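Local coordinates for CLIP-associating protein 2 (Mus musculus, PDB 3WOZ), which contributes to microtubule dynamics through TOG domains, helical-repeat modules that in this family probably bind tubulin, at residues A[9-14]-A[44-49]; A[62-67]-A[105-110]; A[123-128]-A[156-161]; A[175-180]-A[216-221]. All coordinates share one frame; numbering follows the deposited sequence.

Overall arrangement
The four contacts lie in series along one chain folded as a HEAT-repeat solenoid, the TOG architecture, and each closes before the next opens. Successive centres are about 18, 24 and 21 Å apart, while contacts 1 and 4, on opposite sides of the chain's centre, are about 44 Å apart. No two contacts touch; the nearest pair, contacts 1 and 2, has about 6 Å between nearest atoms and is linked by consecutive helices 41-54 and 60-77. Helices 102-118 and 121-133 similarly join contact 2 to contact 3. Contacts 1, 2 and 4 pair helix with helix, whereas contact 3 packs a helix against a loop.

Contact 1. Residues A[9-14]-A[44-49]; sequences EVLNRC and LKRLCE
Arg46 and Leu47 on helix 41-54 reach back to Leu11 and Asn12 on helix 7-14, joining two helices of the HEAT-repeat solenoid that forms this TOG domain. The two short axes run nearly the same way, 14° apart, and come no closer than 10.5 Å, so the space between them has to be bridged by side chains. Arg46 spans it. Its CG stands anti to the backbone N (chi1 172°), which sends the chain across to the other helix, and it stays extended from there to NE. CB, CG and CD make no close contact with the other segment, CG coming to 4.3 Å from Leu11 CD1. The touching begins at NE, 4.1 Å from Leu11 CB, and beyond CZ the NH2 arm comes to 2.7 Å from Asn12 OD1. That oxygen sits at the guanidinium edge, near its plane, although the amide itself is turned by 63° against the guanidinium. Leu11 O lies obliquely to the same NH2, at 3.8 Å. An alanine in place of Arg46 lacks the guanidinium and would probably leave Asn12 OD1 without this close polar neighbour and the Leu11 CB flank less covered. Deeper in, the contact turns apolar and buried. Leu47 also touches Leu29 of helix 19-34 and Phe73 of helix 60-77, while Leu11 rests on Ile50. The two leucine side chains cross at about a right angle: Leu11 CD2 packs 3.8 Å from Leu47 CD1 and 3.9 Å from Leu47 CB.

Contact 2. Residues A[62-67]-A[105-110]; sequences VFSMFL and QAKVQK
Leu67 carries its CG anti to the carbonyl carbon (chi1 -70°) and continues outstretched, a pair of torsions that pushes CD1 across to Val108 and Lys107. On the other helix, the CG2 branch of Val108, also anti to its own carbonyl carbon, meets that methyl: Leu67 CD1 and Val108 CG2 are 3.6 Å apart. The same Leu67 CD1 lies 3.8 Å from Lys107 CB, so one leucine methyl fits against two successive residues of the helix. Lys107 runs nearly straight as far as CE, and only NZ turns aside (chi4 63°). Its methylene chain crosses Leu67 at about a right angle and then passes Ser64, with Lys107 CD 3.8 Å from both Ser64 O and Ser64 OG; this is van der Waals contact by the aliphatic part of the lysine. A water joins the two main chains beside these groups, giving one hydrogen to Leu67 O at 2.7 Å and the other to Lys107 O at 2.8 Å. It thus ties the closest backbones together, the Leu67 and Lys107 CA atoms being 6.0 Å apart. The helix axes, 9.6 Å apart at their closest, cross at 28°, a shallow angle between helices of the TOG domain's HEAT-repeat solenoid. The fold has no strands. Val104 of helix 102-118 touches Phe63, Ser64 and Leu67, Met96 of helix 85-96 backs Val108, and Met65, turned away from this contact, packs on Leu26 and Leu27 of helix 19-34.

Contact 3. Residues A[123-128]-A[156-161]; sequences LQFNIL and KQMDPR
Met158, a selenomethionine in the loop between helices 141-155 and 167-179, lays its end on the ring of Phe125 in helix 121-133, a Met-aromatic contact inside the HEAT-repeat solenoid. This is the tight part. The two side chains cross at about a right angle, with the backbones well apart: the Phe125 and Met158 CA atoms are 8.9 Å from each other, so the contact is made by side chains. Phe125 sends its ring toward the loop with CG anti to the backbone N (chi1 -172°). Met158 bends at its last torsion, which brings CE over one ring face, 3.8 Å from the centroid of the Phe125 ring and 17° off its normal. That is a CH-pi approach, displaced slightly toward the rim. The selenium comes in obliquely instead, 42° off the normal and 4.3 Å from the same Phe125 centroid. Leu199 of helix 186-202 touches Phe125, and Leu202 of that helix and Phe163 touch Met158, so both partners are buried in a shared apolar cluster. The loose part is formed by Gln157, one residue earlier and exposed. It approaches the side chain of Gln124 only loosely. Its amide nitrogen is held from elsewhere, by hydrogen bonds to Asn121 OD1 and Arg116 O, which tether the loop to the start of helix 121-133 and to helix 102-118. The closest approach between the two segments is on the tight side, from Met158 SE to Phe125 CD2, at 3.6 Å.

Contact 4. Residues A[175-180]-A[216-221]; sequences RVITWT and KTFQDG
The Phe218 ring meets Ile177 and Thr178 with its CD1-CE1 side: Ile177 CB lies at the ring edge, near its plane and 3.9 Å from Phe218 CD1, whereas Thr178 CG2 comes in obliquely, 3.7 Å from Phe218 CE1. A second flat group, the indole of Trp179, takes no part across the contact but has Arg175 O over one face, Arg175 NH1 at its edge and a cation-pi partner in Lys144. The arrangement joins helix 167-179 to the last helix, 216-226, at the C-terminal end of the HEAT-repeat solenoid. Ile177 points toward that helix. Its CG2, anti to the backbone N, abuts the main chain, 3.6 Å from Phe218 O and 3.9 Å from Phe218 CA. Ala222 of helix 216-226 and Leu196 of helix 186-202 also touch Ile177, which therefore sits where its own helix meets helices 186-202 and 216-226. Trimming Ile177 to an alanine would probably open a gap beside Phe218 O and CA, where CG2 now packs, and loosen the contact with Ala222. Thr178, by contrast, is exposed, and its methyl flanks the outer part of the ring. A hydrogen bond from the hydroxyl back to its own helix holds the side chain's rotation (chi1 49°) and so places the methyl. Arg175 O, which also accepts from Trp179 N, receives Thr178 OG1 at 2.8 Å, with a C=O...O angle of 122° and the donor 36° above the carbonyl plane.

Contact 1. Residues A[9-14]-A[44-49]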
# COMPACT_ATOMS: atom_id res chain seq x y z
N GLU A 9 -4.17 28.73 -3.05
CA GLU A 9 -3.95 29.13 -1.66
C GLU A 9 -4.12 27.98 -0.67
O GLU A 9 -3.35 27.87 0.29
CB GLU A 9 -4.87 30.31 -1.29
CG GLU A 9 -4.76 30.80 0.16
CD GLU A 9 -3.50 31.60 0.46
OE1 GLU A 9 -2.43 31.32 -0.13
OE2 GLU A 9 -3.58 32.54 1.29
N VAL A 10 -5.14 27.14 -0.89
CA VAL A 10 -5.34 25.96 -0.06
C VAL A 10 -4.10 25.07 -0.10
O VAL A 10 -3.60 24.64 0.95
CB VAL A 10 -6.61 25.16 -0.47
CG1 VAL A 10 -6.58 23.74 0.09
CG2 VAL A 10 -7.87 25.87 0.00
N LEU A 11 -3.58 24.84 -1.30
CA LEU A 11 -2.38 24.03 -1.50
C LEU A 11 -1.15 24.69 -0.89
O LEU A 11 -0.28 24.01 -0.35
CB LEU A 11 -2.17 23.71 -2.98
CG LEU A 11 -3.25 22.88 -3.68
CD1 LEU A 11 -2.91 22.65 -5.15
CD2 LEU A 11 -3.49 21.54 -2.98
N ASN A 12 -1.10 26.03 -0.95
CA ASN A 12 -0.05 26.81 -0.29
C ASN A 12 -0.03 26.58 1.22
O ASN A 12 1.04 26.40 1.81
CB ASN A 12 -0.21 28.31 -0.58
CG ASN A 12 0.28 28.71 -1.97
OD1 ASN A 12 1.03 27.98 -2.62
ND2 ASN A 12 -0.14 29.88 -2.42
N ARG A 13 -1.21 26.59 1.83
CA ARG A 13 -1.34 26.37 3.27
C ARG A 13 -0.95 24.94 3.68
O ARG A 13 -0.36 24.74 4.73
CB ARG A 13 -2.76 26.70 3.74
CG ARG A 13 -3.12 28.18 3.67
CD ARG A 13 -4.59 28.42 3.94
NE ARG A 13 -4.91 29.84 3.99
CZ ARG A 13 -6.09 30.36 4.35
NH1 ARG A 13 -7.10 29.57 4.70
NH2 ARG A 13 -6.25 31.68 4.36
N CYS A 14 -1.27 23.97 2.82
CA CYS A 14 -0.86 22.58 3.03
C CYS A 14 0.65 22.39 2.95
O CYS A 14 1.21 21.52 3.62
CB CYS A 14 -1.54 21.66 2.02
SG CYS A 14 -3.32 21.53 2.20
N LEU A 44 -3.50 18.93 -9.28
CA LEU A 44 -3.49 17.56 -8.77
C LEU A 44 -2.06 17.04 -8.61
O LEU A 44 -1.74 16.40 -7.61
CB LEU A 44 -4.30 16.62 -9.68
CG LEU A 44 -4.31 15.14 -9.29
CD1 LEU A 44 -5.21 14.90 -8.10
CD2 LEU A 44 -4.73 14.26 -10.46
N LYS A 45 -1.22 17.32 -9.60
CA LYS A 45 0.19 16.94 -9.56
C LYS A 45 0.88 17.58 -8.35
O LYS A 45 1.61 16.91 -7.62
CB LYS A 45 0.89 17.34 -10.86
CG LYS A 45 2.36 16.92 -10.94
CD LYS A 45 2.99 17.42 -12.23
CE LYS A 45 4.47 17.06 -12.31
NZ LYS A 45 4.69 15.58 -12.42
N ARG A 46 0.64 18.87 -8.13
CA ARG A 46 1.18 19.60 -6.99
C ARG A 46 0.66 19.04 -5.65
O ARG A 46 1.43 18.91 -4.69
CB ARG A 46 0.89 21.10 -7.11
CG ARG A 46 1.24 21.92 -5.87
CD ARG A 46 1.56 23.36 -6.25
NE ARG A 46 1.30 24.31 -5.16
CZ ARG A 46 2.13 24.55 -4.15
NH1 ARG A 46 3.28 23.90 -4.04
NH2 ARG A 46 1.80 25.45 -3.22
N LEU A 47 -0.62 18.70 -5.61
CA LEU A 47 -1.22 18.12 -4.40
C LEU A 47 -0.61 16.75 -4.07
O LEU A 47 -0.36 16.45 -2.90
CB LEU A 47 -2.75 18.04 -4.52
CG LEU A 47 -3.56 17.38 -3.39
CD1 LEU A 47 -3.12 17.86 -2.00
CD2 LEU A 47 -5.03 17.64 -3.59
N CYS A 48 -0.38 15.93 -5.10
CA CYS A 48 0.28 14.65 -4.93
C CYS A 48 1.69 14.81 -4.36
O CYS A 48 2.14 13.99 -3.56
CB CYS A 48 0.33 13.87 -6.24
SG CYS A 48 -1.27 13.22 -6.70
N GLU A 49 2.38 15.87 -4.79
CA GLU A 49 3.72 16.17 -4.31
C GLU A 49 3.71 16.64 -2.85
O GLU A 49 4.59 16.27 -2.07
CB GLU A 49 4.40 17.21 -5.22
CG GLU A 49 4.74 16.65 -6.60
CD GLU A 49 5.09 17.72 -7.62
OE1 GLU A 49 5.07 18.93 -7.28
OE2 GLU A 49 5.40 17.35 -8.77

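Contact 2. Residues A[62-67]-A[105-110]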
# COMPACT_ATOMS: atom_id res chain seq x y z
N VAL A 62 -1.77 17.24 12.38
CA VAL A 62 -1.72 17.45 10.93
C VAL A 62 -1.72 16.11 10.20
O VAL A 62 -2.47 15.92 9.24
CB VAL A 62 -0.49 18.30 10.52
CG1 VAL A 62 -0.44 18.47 9.01
CG2 VAL A 62 -0.52 19.67 11.21
N PHE A 63 -0.90 15.17 10.68
CA PHE A 63 -0.73 13.86 10.04
C PHE A 63 -2.02 13.04 10.08
O PHE A 63 -2.40 12.44 9.08
CB PHE A 63 0.44 13.09 10.66
CG PHE A 63 0.67 11.73 10.05
CD1 PHE A 63 0.35 10.58 10.76
CD2 PHE A 63 1.20 11.60 8.77
CE1 PHE A 63 0.56 9.31 10.21
CE2 PHE A 63 1.41 10.34 8.20
CZ PHE A 63 1.09 9.19 8.93
N SER A 64 -2.69 13.01 11.23
CA SER A 64 -3.97 12.33 11.37
C SER A 64 -5.07 12.94 10.50
O SER A 64 -5.88 12.21 9.93
CB SER A 64 -4.41 12.28 12.83
OG SER A 64 -3.84 11.16 13.47
N MSE A 65 -5.08 14.27 10.41
CA MSE A 65 -5.99 14.98 9.51
C MSE A 65 -5.70 14.67 8.03
O MSE A 65 -6.61 14.60 7.21
CB MSE A 65 -5.90 16.48 9.72
CG MSE A 65 -6.52 16.99 11.01
SE MSE A 65 -6.27 18.92 11.08
CE MSE A 65 -7.32 19.40 9.51
N PHE A 66 -4.41 14.53 7.71
CA PHE A 66 -3.96 14.17 6.37
C PHE A 66 -4.48 12.78 5.98
O PHE A 66 -5.05 12.61 4.90
CB PHE A 66 -2.42 14.25 6.28
CG PHE A 66 -1.80 13.34 5.26
CD1 PHE A 66 -1.99 13.55 3.89
CD2 PHE A 66 -0.99 12.28 5.66
CE1 PHE A 66 -1.40 12.70 2.95
CE2 PHE A 66 -0.39 11.43 4.73
CZ PHE A 66 -0.59 11.64 3.37
N LEU A 67 -4.29 11.81 6.87
CA LEU A 67 -4.81 10.45 6.66
C LEU A 67 -6.32 10.42 6.41
O LEU A 67 -6.79 9.63 5.59
CB LEU A 67 -4.48 9.55 7.85
CG LEU A 67 -3.01 9.15 8.03
CD1 LEU A 67 -2.87 8.35 9.31
CD2 LEU A 67 -2.48 8.37 6.81
N GLN A 105 -3.26 4.13 13.55
CA GLN A 105 -3.24 2.89 12.76
C GLN A 105 -4.57 2.62 12.08
O GLN A 105 -4.60 2.14 10.94
CB GLN A 105 -2.85 1.67 13.62
CG GLN A 105 -1.36 1.49 13.83
CD GLN A 105 -0.98 0.06 14.26
OE1 GLN A 105 -1.53 -0.92 13.77
NE2 GLN A 105 -0.04 -0.04 15.20
N ALA A 106 -5.67 2.90 12.78
CA ALA A 106 -7.00 2.75 12.21
C ALA A 106 -7.19 3.61 10.95
O ALA A 106 -7.80 3.16 9.97
CB ALA A 106 -8.08 3.07 13.24
N LYS A 107 -6.63 4.81 10.97
CA LYS A 107 -6.72 5.75 9.85
C LYS A 107 -5.87 5.31 8.66
O LYS A 107 -6.24 5.55 7.51
CB LYS A 107 -6.33 7.16 10.30
CG LYS A 107 -7.28 7.80 11.32
CD LYS A 107 -6.64 9.06 11.91
CE LYS A 107 -7.67 9.98 12.59
NZ LYS A 107 -8.35 9.35 13.75
N VAL A 108 -4.72 4.70 8.94
CA VAL A 108 -3.85 4.15 7.90
C VAL A 108 -4.54 2.94 7.27
O VAL A 108 -4.61 2.83 6.05
CB VAL A 108 -2.46 3.73 8.45
CG1 VAL A 108 -1.58 3.18 7.33
CG2 VAL A 108 -1.77 4.89 9.14
N GLN A 109 -5.06 2.05 8.12
CA GLN A 109 -5.79 0.88 7.64
C GLN A 109 -6.97 1.28 6.75
O GLN A 109 -7.18 0.68 5.69
CB GLN A 109 -6.26 -0.00 8.80
CG GLN A 109 -6.83 -1.36 8.36
CD GLN A 109 -5.82 -2.17 7.56
OE1 GLN A 109 -4.83 -2.66 8.10
NE2 GLN A 109 -6.06 -2.30 6.26
N LYS A 110 -7.70 2.31 7.17
CA LYS A 110 -8.83 2.83 6.42
C LYS A 110 -8.39 3.34 5.04
O LYS A 110 -9.00 3.01 4.03
CB LYS A 110 -9.55 3.94 7.20
CG LYS A 110 -10.63 4.69 6.42
CD LYS A 110 -11.82 3.79 6.09
CE LYS A 110 -12.96 4.58 5.48
NZ LYS A 110 -13.99 3.66 4.91
O HOH W 1 -8.04 7.58 6.92

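Contact 3. Residues A[123-128]-A[156-161]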
# COMPACT_ATOMS: atom_id res chain seq x y z
N LEU A 123 -2.39 -3.65 -11.33
CA LEU A 123 -1.50 -2.52 -11.03
C LEU A 123 -1.07 -2.48 -9.55
O LEU A 123 0.11 -2.27 -9.24
CB LEU A 123 -2.15 -1.18 -11.42
CG LEU A 123 -2.51 -0.86 -12.87
CD1 LEU A 123 -3.04 0.56 -12.94
CD2 LEU A 123 -1.34 -1.01 -13.84
N GLN A 124 -2.04 -2.67 -8.65
CA GLN A 124 -1.75 -2.77 -7.22
C GLN A 124 -0.80 -3.93 -6.95
O GLN A 124 0.18 -3.78 -6.22
CB GLN A 124 -3.03 -3.03 -6.42
CG GLN A 124 -4.04 -1.91 -6.41
CD GLN A 124 -5.15 -2.20 -5.42
OE1 GLN A 124 -6.32 -2.31 -5.78
NE2 GLN A 124 -4.77 -2.38 -4.16
N PHE A 125 -1.10 -5.08 -7.54
CA PHE A 125 -0.32 -6.30 -7.31
C PHE A 125 1.13 -6.15 -7.78
O PHE A 125 2.05 -6.61 -7.11
CB PHE A 125 -0.98 -7.50 -7.99
CG PHE A 125 -0.33 -8.82 -7.65
CD1 PHE A 125 0.53 -9.44 -8.55
CD2 PHE A 125 -0.57 -9.42 -6.42
CE1 PHE A 125 1.13 -10.66 -8.24
CE2 PHE A 125 0.03 -10.64 -6.09
CZ PHE A 125 0.88 -11.26 -7.00
N ASN A 126 1.31 -5.48 -8.92
CA ASN A 126 2.64 -5.29 -9.50
C ASN A 126 3.50 -4.39 -8.64
O ASN A 126 4.70 -4.64 -8.48
CB ASN A 126 2.54 -4.75 -10.93
CG ASN A 126 1.92 -5.76 -11.90
OD1 ASN A 126 1.44 -5.38 -12.97
ND2 ASN A 126 1.92 -7.03 -11.53
N ILE A 127 2.89 -3.36 -8.06
CA ILE A 127 3.56 -2.49 -7.09
C ILE A 127 3.97 -3.30 -5.87
O ILE A 127 5.06 -3.11 -5.33
CB ILE A 127 2.66 -1.30 -6.69
CG1 ILE A 127 2.61 -0.29 -7.83
CG2 ILE A 127 3.17 -0.64 -5.40
CD1 ILE A 127 1.38 0.55 -7.83
N LEU A 128 3.10 -4.21 -5.44
CA LEU A 128 3.35 -5.02 -4.26
C LEU A 128 4.49 -6.02 -4.47
O LEU A 128 5.24 -6.31 -3.54
CB LEU A 128 2.08 -5.73 -3.81
CG LEU A 128 0.95 -4.85 -3.24
CD1 LEU A 128 -0.26 -5.71 -2.93
CD2 LEU A 128 1.38 -4.10 -2.00
N LYS A 156 -7.79 -12.02 -2.51
CA LYS A 156 -9.19 -12.43 -2.35
C LYS A 156 -10.14 -11.71 -3.32
O LYS A 156 -11.28 -12.13 -3.50
CB LYS A 156 -9.67 -12.21 -0.91
CG LYS A 156 -8.79 -12.83 0.18
CD LYS A 156 -8.68 -14.35 0.05
CE LYS A 156 -7.64 -14.92 1.01
NZ LYS A 156 -8.10 -14.88 2.43
N GLN A 157 -9.67 -10.61 -3.91
CA GLN A 157 -10.50 -9.84 -4.84
C GLN A 157 -9.97 -9.82 -6.28
O GLN A 157 -10.61 -9.27 -7.18
CB GLN A 157 -10.71 -8.41 -4.31
CG GLN A 157 -9.46 -7.52 -4.26
CD GLN A 157 -9.75 -6.11 -3.75
OE1 GLN A 157 -10.33 -5.93 -2.68
NE2 GLN A 157 -9.33 -5.11 -4.52
N MSE A 158 -8.81 -10.43 -6.50
CA MSE A 158 -8.16 -10.44 -7.81
C MSE A 158 -8.78 -11.42 -8.80
O MSE A 158 -9.47 -12.36 -8.41
CB MSE A 158 -6.68 -10.79 -7.66
CG MSE A 158 -5.76 -9.60 -7.50
SE MSE A 158 -4.03 -10.17 -6.83
CE MSE A 158 -3.27 -10.99 -8.43
N ASP A 159 -8.52 -11.17 -10.08
CA ASP A 159 -8.74 -12.17 -11.13
C ASP A 159 -7.52 -13.08 -11.18
O ASP A 159 -6.41 -12.63 -10.90
CB ASP A 159 -8.91 -11.48 -12.49
CG ASP A 159 -10.33 -11.00 -12.73
OD1 ASP A 159 -11.27 -11.49 -12.06
OD2 ASP A 159 -10.50 -10.14 -13.62
N PRO A 160 -7.72 -14.37 -11.54
CA PRO A 160 -6.59 -15.30 -11.69
C PRO A 160 -5.47 -14.80 -12.61
O PRO A 160 -4.29 -15.04 -12.32
CB PRO A 160 -7.25 -16.55 -12.27
CG PRO A 160 -8.64 -16.51 -11.71
CD PRO A 160 -9.02 -15.06 -11.67
N ARG A 161 -5.82 -14.11 -13.70
CA ARG A 161 -4.81 -13.65 -14.66
C ARG A 161 -4.14 -12.32 -14.26
O ARG A 161 -3.39 -11.73 -15.04
CB ARG A 161 -5.38 -13.60 -16.09
CG ARG A 161 -4.34 -13.57 -17.24
CD ARG A 161 -3.07 -14.40 -16.97
NE ARG A 161 -3.34 -15.83 -16.83
CZ ARG A 161 -2.62 -16.67 -16.07
NH1 ARG A 161 -1.59 -16.22 -15.36
NH2 ARG A 161 -2.94 -17.95 -16.02

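Contact 4. Residues A[175-180]-A[216-221]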
# COMPACT_ATOMS: atom_id res chain seq x y z
N ARG A 175 11.08 -14.63 -1.60
CA ARG A 175 11.24 -13.91 -0.34
C ARG A 175 10.18 -14.30 0.68
O ARG A 175 10.49 -14.49 1.86
CB ARG A 175 11.22 -12.40 -0.56
CG ARG A 175 12.44 -11.87 -1.30
CD ARG A 175 12.54 -10.36 -1.23
NE ARG A 175 12.72 -9.87 0.14
CZ ARG A 175 13.25 -8.69 0.46
NH1 ARG A 175 13.37 -8.34 1.73
NH2 ARG A 175 13.67 -7.87 -0.49
N VAL A 176 8.94 -14.45 0.21
CA VAL A 176 7.80 -14.82 1.05
C VAL A 176 7.99 -16.22 1.66
O VAL A 176 7.72 -16.42 2.85
CB VAL A 176 6.45 -14.70 0.29
CG1 VAL A 176 5.28 -15.11 1.18
CG2 VAL A 176 6.23 -13.28 -0.20
N ILE A 177 8.46 -17.17 0.83
CA ILE A 177 8.72 -18.55 1.27
C ILE A 177 9.57 -18.59 2.54
O ILE A 177 9.23 -19.28 3.50
CB ILE A 177 9.46 -19.40 0.17
CG1 ILE A 177 8.83 -19.22 -1.22
CG2 ILE A 177 9.54 -20.88 0.58
CD1 ILE A 177 7.54 -19.99 -1.47
N THR A 178 10.67 -17.84 2.53
CA THR A 178 11.61 -17.82 3.66
C THR A 178 11.03 -17.09 4.87
O THR A 178 11.23 -17.52 6.01
CB THR A 178 12.97 -17.21 3.27
OG1 THR A 178 12.76 -15.97 2.59
CG2 THR A 178 13.73 -18.16 2.36
N TRP A 179 10.30 -16.01 4.61
CA TRP A 179 9.60 -15.27 5.66
C TRP A 179 8.57 -16.15 6.38
O TRP A 179 8.11 -15.82 7.47
CB TRP A 179 8.91 -14.02 5.09
CG TRP A 179 9.85 -12.95 4.57
CD1 TRP A 179 11.21 -12.91 4.72
CD2 TRP A 179 9.50 -11.75 3.87
NE1 TRP A 179 11.72 -11.77 4.13
CE2 TRP A 179 10.69 -11.05 3.60
CE3 TRP A 179 8.28 -11.21 3.43
CZ2 TRP A 179 10.71 -9.83 2.92
CZ3 TRP A 179 8.30 -9.99 2.74
CH2 TRP A 179 9.51 -9.32 2.50
N THR A 180 8.23 -17.28 5.76
CA THR A 180 7.27 -18.22 6.34
C THR A 180 7.91 -19.07 7.44
O THR A 180 7.21 -19.73 8.21
CB THR A 180 6.67 -19.14 5.25
OG1 THR A 180 6.58 -18.43 4.01
CG2 THR A 180 5.29 -19.59 5.66
N LYS A 216 15.12 -26.28 -5.23
CA LYS A 216 14.54 -27.33 -4.38
C LYS A 216 14.25 -26.89 -2.94
O LYS A 216 13.47 -27.53 -2.23
CB LYS A 216 15.44 -28.57 -4.38
CG LYS A 216 15.58 -29.25 -5.73
CD LYS A 216 16.79 -30.19 -5.77
CE LYS A 216 16.86 -30.97 -7.07
NZ LYS A 216 17.01 -30.10 -8.27
N THR A 217 14.89 -25.80 -2.53
CA THR A 217 14.73 -25.24 -1.18
C THR A 217 13.36 -24.57 -1.02
O THR A 217 12.57 -24.97 -0.16
CB THR A 217 15.86 -24.24 -0.83
OG1 THR A 217 15.93 -23.22 -1.82
CG2 THR A 217 17.20 -24.95 -0.74
N PHE A 218 13.09 -23.57 -1.86
CA PHE A 218 11.83 -22.84 -1.85
C PHE A 218 10.65 -23.73 -2.25
O PHE A 218 9.56 -23.62 -1.68
CB PHE A 218 11.88 -21.63 -2.79
CG PHE A 218 13.03 -20.69 -2.51
CD1 PHE A 218 12.96 -19.77 -1.47
CD2 PHE A 218 14.16 -20.71 -3.32
CE1 PHE A 218 14.02 -18.89 -1.22
CE2 PHE A 218 15.23 -19.83 -3.08
CZ PHE A 218 15.15 -18.93 -2.03
N GLN A 219 10.89 -24.60 -3.22
CA GLN A 219 9.86 -25.48 -3.77
C GLN A 219 9.29 -26.44 -2.73
O GLN A 219 8.07 -26.54 -2.57
CB GLN A 219 10.41 -26.24 -4.99
CG GLN A 219 9.37 -27.11 -5.70
CD GLN A 219 9.72 -27.38 -7.16
OE1 GLN A 219 10.89 -27.37 -7.55
NE2 GLN A 219 8.70 -27.63 -7.97
N ASP A 220 10.18 -27.13 -2.01
CA ASP A 220 9.76 -28.09 -0.99
C ASP A 220 9.26 -27.41 0.28
O ASP A 220 8.36 -27.91 0.95
CB ASP A 220 10.90 -29.06 -0.65
CG ASP A 220 10.40 -30.40 -0.15
OD1 ASP A 220 9.91 -31.20 -0.98
OD2 ASP A 220 10.49 -30.65 1.07
N GLY A 221 9.86 -26.26 0.60
CA GLY A 221 9.43 -25.44 1.74
C GLY A 221 7.98 -25.03 1.62
O GLY A 221 7.23 -25.07 2.60